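Local coordinates for protein homoserine O-acetyltransferase (Bacillus anthracis str. 'Ames Ancestor', PDB 3I1I) that probably transfers an acetyl group from acetyl-CoA to the hydroxyl of L-homoserine, an early step in methionine biosynthesis, using an alpha/beta hydrolase fold, at residues A[89-97]-A[103-111]; A[310-321]-A[340-351]. All blocks are in the same frame, centred on the assembly; numbering follows the deposited sequence. Where two conformers were deposited one is given.

Interaction 1: residues A[89-97]-A[103-111]; sequences ICTDNLCNV and HVITTGPKS. With ACT (acetate ion), chain D.
Asp92 OD2 is gripped by two groups: it accepts a hydrogen bond from the backbone N of Ile105 at 2.8 Å and forms a salt bridge with Lys9. The N-H of Ile105 aims almost straight at the oxygen (169°) yet arrives from above the carboxylate plane, 41° out of it. The other carboxylate oxygen, OD1, accepts from the backbone N of Ser55, so both oxygens are engaged and the rotation of the group is fixed. Lys9 also bonds the carbonyl of His103, and its positive charge probably favours the ionised carboxylate.

The second tie is the hydroxyl of Thr106, which donates to the carbonyl of Asn93, OG1 to O 2.8 Å. With OG1 opposite the backbone N about the first torsion (chi1 -162°), the hydroxyl projects into the type II turn Asn93-Asn96, and Thr106 CB comes to rest 3.8 Å from Asn96 CB. Two residues on from Asn93 and one on from Thr106, Cys95 N donates to Thr107 O at 2.9 Å, meeting the carbonyl from above its plane. Leu94 runs beside Thr107, pointing the same way, its CD2 4.0 Å from Thr107 CB.

Flanking packing is apolar at one end, where Cys95 SG lies 3.9 Å from Pro109 CD, and mixed at the other, where a methyl of Val104, CG1, sits 3.7 Å from Asn96 OD1. The amide of Asn96 is anchored by ND2 to Ala53 O and by OD1 to Gln98 N. Thr107 OG1 bonds Gln28 N, on the neighbouring strand 24-34; an acetate, probably from the crystallisation liquor, lies nearby. Together these bonds fasten the loop that leaves the C-terminal end of strand 87-91, part of the central sheet of an alpha/beta hydrolase fold.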
loop_
_atom_site.group_PDB
_atom_site.type_symbol
_atom_site.label_atom_id
_atom_site.label_comp_id
_atom_site.label_asym_id
_atom_site.label_seq_id
_atom_site.Cartn_x
_atom_site.Cartn_y
_atom_site.Cartn_z
ATOM N N ILE A 89 -16.516 25.013 19.799
ATOM C CA ILE A 89 -16.652 25.156 18.347
ATOM C C ILE A 89 -15.876 24.051 17.628
ATOM O O ILE A 89 -14.813 23.625 18.068
ATOM C CB ILE A 89 -16.051 26.497 17.829
ATOM C CG1 ILE A 89 -16.563 27.677 18.653
ATOM C CG2 ILE A 89 -16.325 26.683 16.291
ATOM C CD1 ILE A 89 -15.821 29.022 18.377
ATOM N N CYS A 90 -16.400 23.606 16.498
ATOM C CA CYS A 90 -15.700 22.666 15.651
ATOM C C CYS A 90 -16.058 22.962 14.223
ATOM O O CYS A 90 -17.205 23.243 13.934
ATOM C CB CYS A 90 -16.147 21.260 16.016
ATOM S SG CYS A 90 -15.163 19.980 15.186
ATOM N N THR A 91 -15.091 22.842 13.333
ATOM C CA THR A 91 -15.230 23.252 11.944
ATOM C C THR A 91 -14.875 22.112 10.979
ATOM O O THR A 91 -14.124 21.210 11.334
ATOM C CB THR A 91 -14.275 24.453 11.653
ATOM O OG1 THR A 91 -12.918 24.023 11.776
ATOM C CG2 THR A 91 -14.514 25.630 12.631
ATOM N N ASP A 92 -15.389 22.166 9.754
ATOM C CA ASP A 92 -14.982 21.229 8.722
ATOM C C ASP A 92 -13.623 21.649 8.105
ATOM O O ASP A 92 -13.447 22.785 7.721
ATOM C CB ASP A 92 -15.984 21.197 7.558
ATOM C CG ASP A 92 -17.371 20.702 7.941
ATOM O OD1 ASP A 92 -17.509 19.761 8.753
ATOM O OD2 ASP A 92 -18.327 21.253 7.345
ATOM N N ASN A 93 -12.706 20.703 7.944
ATOM C CA ASN A 93 -11.425 20.960 7.324
ATOM C C ASN A 93 -11.547 21.141 5.810
ATOM O O ASN A 93 -12.454 20.570 5.166
ATOM C CB ASN A 93 -10.479 19.807 7.633
ATOM C CG ASN A 93 -10.190 19.671 9.084
ATOM O OD1 ASN A 93 -10.382 20.607 9.860
ATOM N ND2 ASN A 93 -9.693 18.501 9.482
ATOM N N LEU A 94 -10.653 21.941 5.237
ATOM C CA LEU A 94 -10.470 21.953 3.765
ATOM C C LEU A 94 -10.317 20.508 3.160
ATOM O O LEU A 94 -9.783 19.600 3.819
ATOM C CB LEU A 94 -9.202 22.741 3.395
ATOM C CG LEU A 94 -9.155 24.272 3.351
ATOM C CD1 LEU A 94 -7.678 24.694 3.223
ATOM C CD2 LEU A 94 -10.008 24.798 2.171
ATOM N N CYS A 95 -10.780 20.333 1.929
ATOM C CA CYS A 95 -10.775 19.046 1.254
ATOM C C CYS A 95 -11.375 17.900 2.086
ATOM O O CYS A 95 -10.900 16.750 2.005
ATOM C CB CYS A 95 -9.361 18.675 0.856
ATOM S SG CYS A 95 -8.593 19.915 -0.181
ATOM N N ASN A 96 -12.425 18.206 2.859
ATOM C CA ASN A 96 -13.045 17.198 3.688
ATOM C C ASN A 96 -13.367 16.014 2.796
ATOM O O ASN A 96 -13.893 16.203 1.696
ATOM C CB ASN A 96 -14.309 17.727 4.360
ATOM C CG ASN A 96 -14.845 16.767 5.398
ATOM O OD1 ASN A 96 -15.490 15.777 5.060
ATOM N ND2 ASN A 96 -14.598 17.063 6.677
ATOM N N VAL A 97 -13.042 14.810 3.242
ATOM C CA VAL A 97 -13.179 13.639 2.374
ATOM C C VAL A 97 -14.629 13.205 2.200
ATOM O O VAL A 97 -15.001 12.672 1.144
ATOM C CB VAL A 97 -12.313 12.437 2.848
ATOM C CG1 VAL A 97 -10.882 12.883 3.006
ATOM C CG2 VAL A 97 -12.864 11.829 4.141
ATOM N N HIS A 103 -24.308 17.191 5.240
ATOM C CA HIS A 103 -23.985 18.053 6.361
ATOM C C HIS A 103 -22.600 18.708 6.287
ATOM O O HIS A 103 -22.255 19.470 7.192
ATOM C CB HIS A 103 -23.998 17.252 7.646
ATOM C CG HIS A 103 -25.344 16.752 8.024
ATOM N ND1 HIS A 103 -26.394 17.596 8.327
ATOM C CD2 HIS A 103 -25.821 15.492 8.137
ATOM C CE1 HIS A 103 -27.452 16.871 8.629
ATOM N NE2 HIS A 103 -27.128 15.594 8.532
ATOM N N VAL A 104 -21.795 18.398 5.270
ATOM C CA VAL A 104 -20.403 18.851 5.229
ATOM C C VAL A 104 -20.286 20.073 4.354
ATOM O O VAL A 104 -20.800 20.091 3.249
ATOM C CB VAL A 104 -19.521 17.703 4.701
ATOM C CG1 VAL A 104 -18.125 18.188 4.226
ATOM C CG2 VAL A 104 -19.458 16.568 5.758
ATOM N N ILE A 105 -19.627 21.116 4.819
ATOM C CA ILE A 105 -19.411 22.292 3.972
ATOM C C ILE A 105 -17.911 22.585 3.902
ATOM O O ILE A 105 -17.291 22.947 4.901
ATOM C CB ILE A 105 -20.194 23.550 4.518
ATOM C CG1 ILE A 105 -21.709 23.257 4.553
ATOM C CG2 ILE A 105 -19.881 24.801 3.688
ATOM C CD1 ILE A 105 -22.491 24.048 5.626
ATOM N N THR A 106 -17.340 22.417 2.712
ATOM C CA THR A 106 -15.889 22.399 2.546
ATOM C C THR A 106 -15.523 23.056 1.227
ATOM O O THR A 106 -16.395 23.275 0.392
ATOM C CB THR A 106 -15.343 20.945 2.535
ATOM O OG1 THR A 106 -13.938 20.969 2.797
ATOM C CG2 THR A 106 -15.595 20.238 1.194
ATOM N N THR A 107 -14.246 23.367 1.064
ATOM C CA THR A 107 -13.703 23.704 -0.245
ATOM C C THR A 107 -12.588 22.737 -0.597
ATOM O O THR A 107 -11.716 22.488 0.209
ATOM C CB THR A 107 -13.170 25.146 -0.288
ATOM O OG1 THR A 107 -14.202 26.018 0.173
ATOM C CG2 THR A 107 -12.759 25.534 -1.715
ATOM N N GLY A 108 -12.655 22.186 -1.803
ATOM C CA GLY A 108 -11.757 21.128 -2.240
ATOM C C GLY A 108 -11.882 20.820 -3.730
ATOM O O GLY A 108 -12.489 21.596 -4.493
ATOM N N PRO A 109 -11.299 19.689 -4.163
ATOM C CA PRO A 109 -11.261 19.353 -5.563
ATOM C C PRO A 109 -12.624 19.130 -6.199
ATOM O O PRO A 109 -12.736 19.243 -7.420
ATOM C CB PRO A 109 -10.433 18.055 -5.613
ATOM C CG PRO A 109 -9.832 17.889 -4.288
ATOM C CD PRO A 109 -10.602 18.699 -3.327
ATOM N N LYS A 110 -13.640 18.804 -5.407
ATOM C CA LYS A 110 -14.989 18.738 -5.946
ATOM C C LYS A 110 -15.652 20.087 -6.117
ATOM O O LYS A 110 -16.694 20.171 -6.789
ATOM C CB LYS A 110 -15.906 17.870 -5.086
ATOM C CG LYS A 110 -15.837 16.371 -5.362
ATOM C CD LYS A 110 -16.202 16.003 -6.835
ATOM C CE LYS A 110 -15.503 14.692 -7.313
ATOM N NZ LYS A 110 -15.182 14.608 -8.808
ATOM N N SER A 111 -15.107 21.135 -5.507
ATOM C CA SER A 111 -15.741 22.444 -5.559
ATOM C C SER A 111 -15.626 23.025 -6.969
ATOM O O SER A 111 -14.687 22.700 -7.717
ATOM C CB SER A 111 -15.125 23.391 -4.511
ATOM O OG SER A 111 -15.274 22.860 -3.194
HETATM C C ACT D . -16.490 27.557 -2.874
HETATM O O ACT D . -15.972 27.657 -4.023
HETATM O OXT ACT D . -16.483 26.394 -2.384
HETATM C CH3 ACT D . -17.074 28.738 -2.130
#

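Interaction 2: residues A[310-321]-A[340-351]; sequences VLMIPCKQDLLQ and AEVYEIESINGH
His351 ND1 donates to Asp318 OD2 at 2.7 Å, the His-carboxylate pair expected of the Ser-His-Asp triad in an alpha/beta hydrolase fold. The acceptor lies 5° from the ring plane, and the nitrogen meets the syn side of the carboxylate, although the two planes are turned 61° apart. At the far edge of the imidazole, NE2 is hydrogen-bonded to the OG of Ser155, consistent with a charge relay to a nucleophile. One ring face carries Leu320 CD1 in a CH-pi contact, 3.8 Å from the centroid.

The carboxylate is itself oriented by its own loop. Asp318 OD1 accepts from the backbone N of Leu320 and of Gln321, forming an Asx turn with a second bond one residue on, and these two bonds fix the orientation of the carboxylate that meets His351. Gln321 is held in turn through its amide by Asn181 and Asn184.

Next outward, Gln317 joins the two turns: its OE1 accepts from Ser347 N at 2.9 Å, the donor standing above the amide plane. A bend in the Gln317 chain at chi2 (76°) folds the amide back toward that nitrogen, and NE2 makes a weak bond to Glu346 OE1. Ser347 OG accepts from Asn349 N, an ST turn.

Leading into these loops, strands 310-313 and 340-342 run parallel in a beta-alpha-beta unit connected by helix 324-335. Backbone bonds alternate across them, as in Met312 N to Glu341 O at 2.8 Å, and the pairing carries on past the end of the regular strands, through Ile345 N to Pro314 O and Lys316 N to Ile345 O, each at 2.9 Å. Pro314 and Val342 cross nearly at right angles beneath that helix, with the ring CD 3.6 Å from CG1 of the valine.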
loop_
_atom_site.group_PDB
_atom_site.type_symbol
_atom_site.label_atom_id
_atom_site.label_comp_id
_atom_site.label_asym_id
_atom_site.label_seq_id
_atom_site.Cartn_x
_atom_site.Cartn_y
_atom_site.Cartn_z
ATOM N N VAL A 310 0.680 23.307 27.629
ATOM C CA VAL A 310 0.566 22.232 26.622
ATOM C C VAL A 310 0.409 20.847 27.262
ATOM O O VAL A 310 1.167 20.503 28.173
ATOM C CB VAL A 310 1.799 22.218 25.661
ATOM C CG1 VAL A 310 1.896 20.884 24.863
ATOM C CG2 VAL A 310 1.753 23.446 24.712
ATOM N N LEU A 311 -0.587 20.083 26.785
ATOM C CA LEU A 311 -0.832 18.690 27.203
ATOM C C LEU A 311 -0.853 17.773 25.974
ATOM O O LEU A 311 -1.681 17.944 25.077
ATOM C CB LEU A 311 -2.168 18.565 27.959
ATOM C CG LEU A 311 -2.560 17.133 28.449
ATOM C CD1 LEU A 311 -1.477 16.485 29.419
ATOM C CD2 LEU A 311 -3.921 17.107 29.107
HETATM N N MSE A 312 0.081 16.823 25.914
HETATM C CA MSE A 312 0.114 15.822 24.830
HETATM C C MSE A 312 -0.367 14.458 25.404
HETATM O O MSE A 312 0.089 14.008 26.486
HETATM C CB MSE A 312 1.525 15.689 24.253
HETATM C CG MSE A 312 2.192 16.945 23.647
HETATM SE SE MSE A 312 1.127 17.677 22.197
HETATM C CE MSE A 312 1.699 16.351 20.873
ATOM N N ILE A 313 -1.304 13.829 24.686
ATOM C CA ILE A 313 -1.908 12.566 25.091
ATOM C C ILE A 313 -1.710 11.537 23.981
ATOM O O ILE A 313 -2.566 11.361 23.121
ATOM C CB ILE A 313 -3.394 12.731 25.390
ATOM C CG1 ILE A 313 -3.612 13.845 26.422
ATOM C CG2 ILE A 313 -4.023 11.416 25.910
ATOM C CD1 ILE A 313 -5.165 14.152 26.658
ATOM N N PRO A 314 -0.533 10.893 23.959
ATOM C CA PRO A 314 -0.287 9.823 23.007
ATOM C C PRO A 314 -0.737 8.456 23.568
ATOM O O PRO A 314 -0.958 8.297 24.770
ATOM C CB PRO A 314 1.222 9.845 22.872
ATOM C CG PRO A 314 1.688 10.189 24.200
ATOM C CD PRO A 314 0.686 11.192 24.729
ATOM N N CYS A 315 -0.835 7.497 22.672
ATOM C CA CYS A 315 -1.070 6.149 23.023
ATOM C C CYS A 315 0.170 5.359 22.706
ATOM O O CYS A 315 0.639 5.339 21.560
ATOM C CB CYS A 315 -2.236 5.573 22.208
ATOM S SG CYS A 315 -2.601 3.862 22.787
ATOM N N LYS A 316 0.668 4.662 23.715
ATOM C CA LYS A 316 1.876 3.857 23.610
ATOM C C LYS A 316 1.875 2.796 22.499
ATOM O O LYS A 316 2.927 2.451 21.971
ATOM C CB LYS A 316 2.074 3.157 24.926
ATOM C CG LYS A 316 3.334 2.298 25.009
ATOM C CD LYS A 316 3.504 1.849 26.454
ATOM C CE LYS A 316 4.966 1.740 26.841
ATOM N NZ LYS A 316 5.483 0.491 26.279
ATOM N N GLN A 317 0.696 2.283 22.161
ATOM C CA GLN A 317 0.552 1.313 21.098
ATOM C C GLN A 317 0.218 1.936 19.740
ATOM O O GLN A 317 -0.116 1.221 18.792
ATOM C CB GLN A 317 -0.540 0.321 21.479
ATOM C CG GLN A 317 -0.133 -0.670 22.544
ATOM C CD GLN A 317 -0.103 -0.107 23.940
ATOM O OE1 GLN A 317 -0.915 0.758 24.337
ATOM N NE2 GLN A 317 0.852 -0.571 24.706
ATOM N N ASP A 318 0.284 3.258 19.636
ATOM C CA ASP A 318 -0.032 3.941 18.359
ATOM C C ASP A 318 1.085 3.693 17.382
ATOM O O ASP A 318 2.227 4.108 17.647
ATOM C CB ASP A 318 -0.144 5.447 18.597
ATOM C CG ASP A 318 -0.807 6.174 17.477
ATOM O OD1 ASP A 318 -0.717 5.767 16.281
ATOM O OD2 ASP A 318 -1.408 7.195 17.829
ATOM N N LEU A 319 0.759 3.012 16.280
ATOM C CA LEU A 319 1.690 2.763 15.202
ATOM C C LEU A 319 1.788 3.915 14.211
ATOM O O LEU A 319 2.762 3.984 13.404
ATOM C CB LEU A 319 1.299 1.521 14.428
ATOM C CG LEU A 319 1.279 0.171 15.158
ATOM C CD1 LEU A 319 0.452 -0.830 14.309
ATOM C CD2 LEU A 319 2.678 -0.389 15.461
ATOM N N LEU A 320 0.784 4.790 14.195
ATOM C CA LEU A 320 0.767 5.910 13.227
ATOM C C LEU A 320 1.520 7.077 13.797
ATOM O O LEU A 320 2.196 7.784 13.070
ATOM C CB LEU A 320 -0.653 6.369 12.885
ATOM C CG LEU A 320 -1.428 5.438 11.970
ATOM C CD1 LEU A 320 -2.921 5.785 12.098
ATOM C CD2 LEU A 320 -0.927 5.544 10.511
ATOM N N GLN A 321 1.411 7.263 15.102
ATOM C CA GLN A 321 1.991 8.402 15.767
ATOM C C GLN A 321 2.781 7.946 16.996
ATOM O O GLN A 321 2.277 7.979 18.129
ATOM C CB GLN A 321 0.879 9.382 16.171
ATOM C CG GLN A 321 0.149 10.072 14.978
ATOM C CD GLN A 321 1.091 10.846 14.076
ATOM O OE1 GLN A 321 2.207 11.236 14.473
ATOM N NE2 GLN A 321 0.686 11.017 12.847
ATOM N N ALA A 340 4.322 22.150 30.181
ATOM C CA ALA A 340 4.058 21.140 29.177
ATOM C C ALA A 340 4.165 19.754 29.795
ATOM O O ALA A 340 5.067 19.518 30.622
ATOM C CB ALA A 340 5.023 21.286 28.004
ATOM N N GLU A 341 3.234 18.860 29.453
ATOM C CA GLU A 341 3.235 17.496 29.985
ATOM C C GLU A 341 2.720 16.476 28.973
ATOM O O GLU A 341 1.951 16.817 28.059
ATOM C CB GLU A 341 2.468 17.392 31.323
ATOM C CG GLU A 341 0.991 17.775 31.306
ATOM C CD GLU A 341 0.276 17.622 32.717
ATOM O OE1 GLU A 341 0.373 16.533 33.357
ATOM O OE2 GLU A 341 -0.387 18.604 33.161
ATOM N N VAL A 342 3.178 15.236 29.132
ATOM C CA VAL A 342 2.695 14.078 28.388
ATOM C C VAL A 342 1.858 13.253 29.353
ATOM O O VAL A 342 2.259 13.014 30.474
ATOM C CB VAL A 342 3.829 13.149 27.881
ATOM C CG1 VAL A 342 3.222 11.964 27.137
ATOM C CG2 VAL A 342 4.833 13.910 26.987
ATOM N N TYR A 343 0.673 12.857 28.921
ATOM C CA TYR A 343 -0.107 11.878 29.638
ATOM C C TYR A 343 -0.365 10.758 28.647
ATOM O O TYR A 343 -1.145 10.911 27.720
ATOM C CB TYR A 343 -1.381 12.517 30.095
ATOM C CG TYR A 343 -2.278 11.640 30.914
ATOM C CD1 TYR A 343 -2.056 11.462 32.273
ATOM C CD2 TYR A 343 -3.391 11.019 30.332
ATOM C CE1 TYR A 343 -2.903 10.671 33.025
ATOM C CE2 TYR A 343 -4.230 10.242 31.065
ATOM C CZ TYR A 343 -3.992 10.072 32.402
ATOM O OH TYR A 343 -4.845 9.299 33.120
ATOM N N GLU A 344 0.374 9.667 28.818
ATOM C CA GLU A 344 0.370 8.528 27.894
ATOM C C GLU A 344 -0.652 7.484 28.287
ATOM O O GLU A 344 -0.661 7.004 29.400
ATOM C CB GLU A 344 1.751 7.876 27.823
ATOM C CG GLU A 344 1.806 6.798 26.755
ATOM C CD GLU A 344 3.224 6.446 26.334
ATOM O OE1 GLU A 344 4.085 6.310 27.214
ATOM O OE2 GLU A 344 3.491 6.291 25.129
ATOM N N ILE A 345 -1.511 7.131 27.354
ATOM C CA ILE A 345 -2.451 6.050 27.568
ATOM C C ILE A 345 -2.001 4.762 26.876
ATOM O O ILE A 345 -1.132 4.767 25.989
ATOM C CB ILE A 345 -3.871 6.431 27.067
ATOM C CG1 ILE A 345 -3.908 6.622 25.543
ATOM C CG2 ILE A 345 -4.412 7.697 27.847
ATOM C CD1 ILE A 345 -5.287 7.082 25.045
ATOM N N GLU A 346 -2.637 3.672 27.287
ATOM C CA GLU A 346 -2.386 2.331 26.747
ATOM C C GLU A 346 -3.675 1.647 26.377
ATOM O O GLU A 346 -4.626 1.663 27.120
ATOM C CB GLU A 346 -1.667 1.478 27.771
ATOM C CG GLU A 346 -0.423 2.169 28.312
ATOM C CD GLU A 346 0.685 1.218 28.733
ATOM O OE1 GLU A 346 0.955 0.178 28.054
ATOM O OE2 GLU A 346 1.320 1.550 29.755
ATOM N N SER A 347 -3.695 1.018 25.221
ATOM C CA SER A 347 -4.884 0.364 24.773
ATOM C C SER A 347 -4.599 -0.520 23.582
ATOM O O SER A 347 -3.788 -0.179 22.732
ATOM C CB SER A 347 -5.932 1.417 24.393
ATOM O OG SER A 347 -6.940 0.829 23.630
ATOM N N ILE A 348 -5.315 -1.633 23.518
ATOM C CA ILE A 348 -5.244 -2.528 22.388
ATOM C C ILE A 348 -5.738 -1.810 21.164
ATOM O O ILE A 348 -5.413 -2.200 20.043
ATOM C CB ILE A 348 -6.080 -3.832 22.629
ATOM C CG1 ILE A 348 -5.758 -4.866 21.532
ATOM C CG2 ILE A 348 -7.599 -3.532 22.733
ATOM C CD1 ILE A 348 -6.223 -6.238 21.843
ATOM N N ASN A 349 -6.503 -0.740 21.356
ATOM C CA ASN A 349 -6.967 0.083 20.224
ATOM C C ASN A 349 -5.961 0.983 19.531
ATOM O O ASN A 349 -6.293 1.613 18.514
ATOM C CB ASN A 349 -8.144 0.926 20.645
ATOM C CG ASN A 349 -9.390 0.114 20.808
ATOM O OD1 ASN A 349 -9.621 -0.830 20.046
ATOM N ND2 ASN A 349 -10.193 0.445 21.810
ATOM N N GLY A 350 -4.747 1.058 20.048
ATOM C CA GLY A 350 -3.686 1.801 19.372
ATOM C C GLY A 350 -4.078 3.256 19.141
ATOM O O GLY A 350 -4.612 3.916 20.058
ATOM N N HIS A 351 -3.855 3.731 17.911
ATOM C CA HIS A 351 -4.192 5.089 17.520
ATOM C C HIS A 351 -5.642 5.454 17.845
ATOM O O HIS A 351 -5.912 6.550 18.332
ATOM C CB HIS A 351 -3.976 5.221 16.026
ATOM C CG HIS A 351 -4.093 6.611 15.508
ATOM N ND1 HIS A 351 -3.236 7.635 15.889
ATOM C CD2 HIS A 351 -4.970 7.149 14.628
ATOM C CE1 HIS A 351 -3.587 8.738 15.246
ATOM N NE2 HIS A 351 -4.635 8.470 14.482
HETATM O O HOH W 1 -2.102 1.953 15.947
#

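How the interactions relate
Both contacts belong to the same mixed central sheet but hang from different strands: interaction 1 follows strand 87-91, while interaction 2 joins strand 309-313 to the outermost strand 340-342. Their centres lie 27 Å apart, on opposite sides of the centre of the chain, and their nearest atoms are about 12 Å apart, so they do not touch. Their common reference is the probable nucleophile elbow at Ser155. Interaction 2 reaches it directly through His351, whereas the Asn93 side chain of interaction 1 comes near the elbow without touching it. Segments 89-97 and 103-111 are thus at most neighbours of the presumed triad, whereas 310-321 and 340-351 supply two of its members.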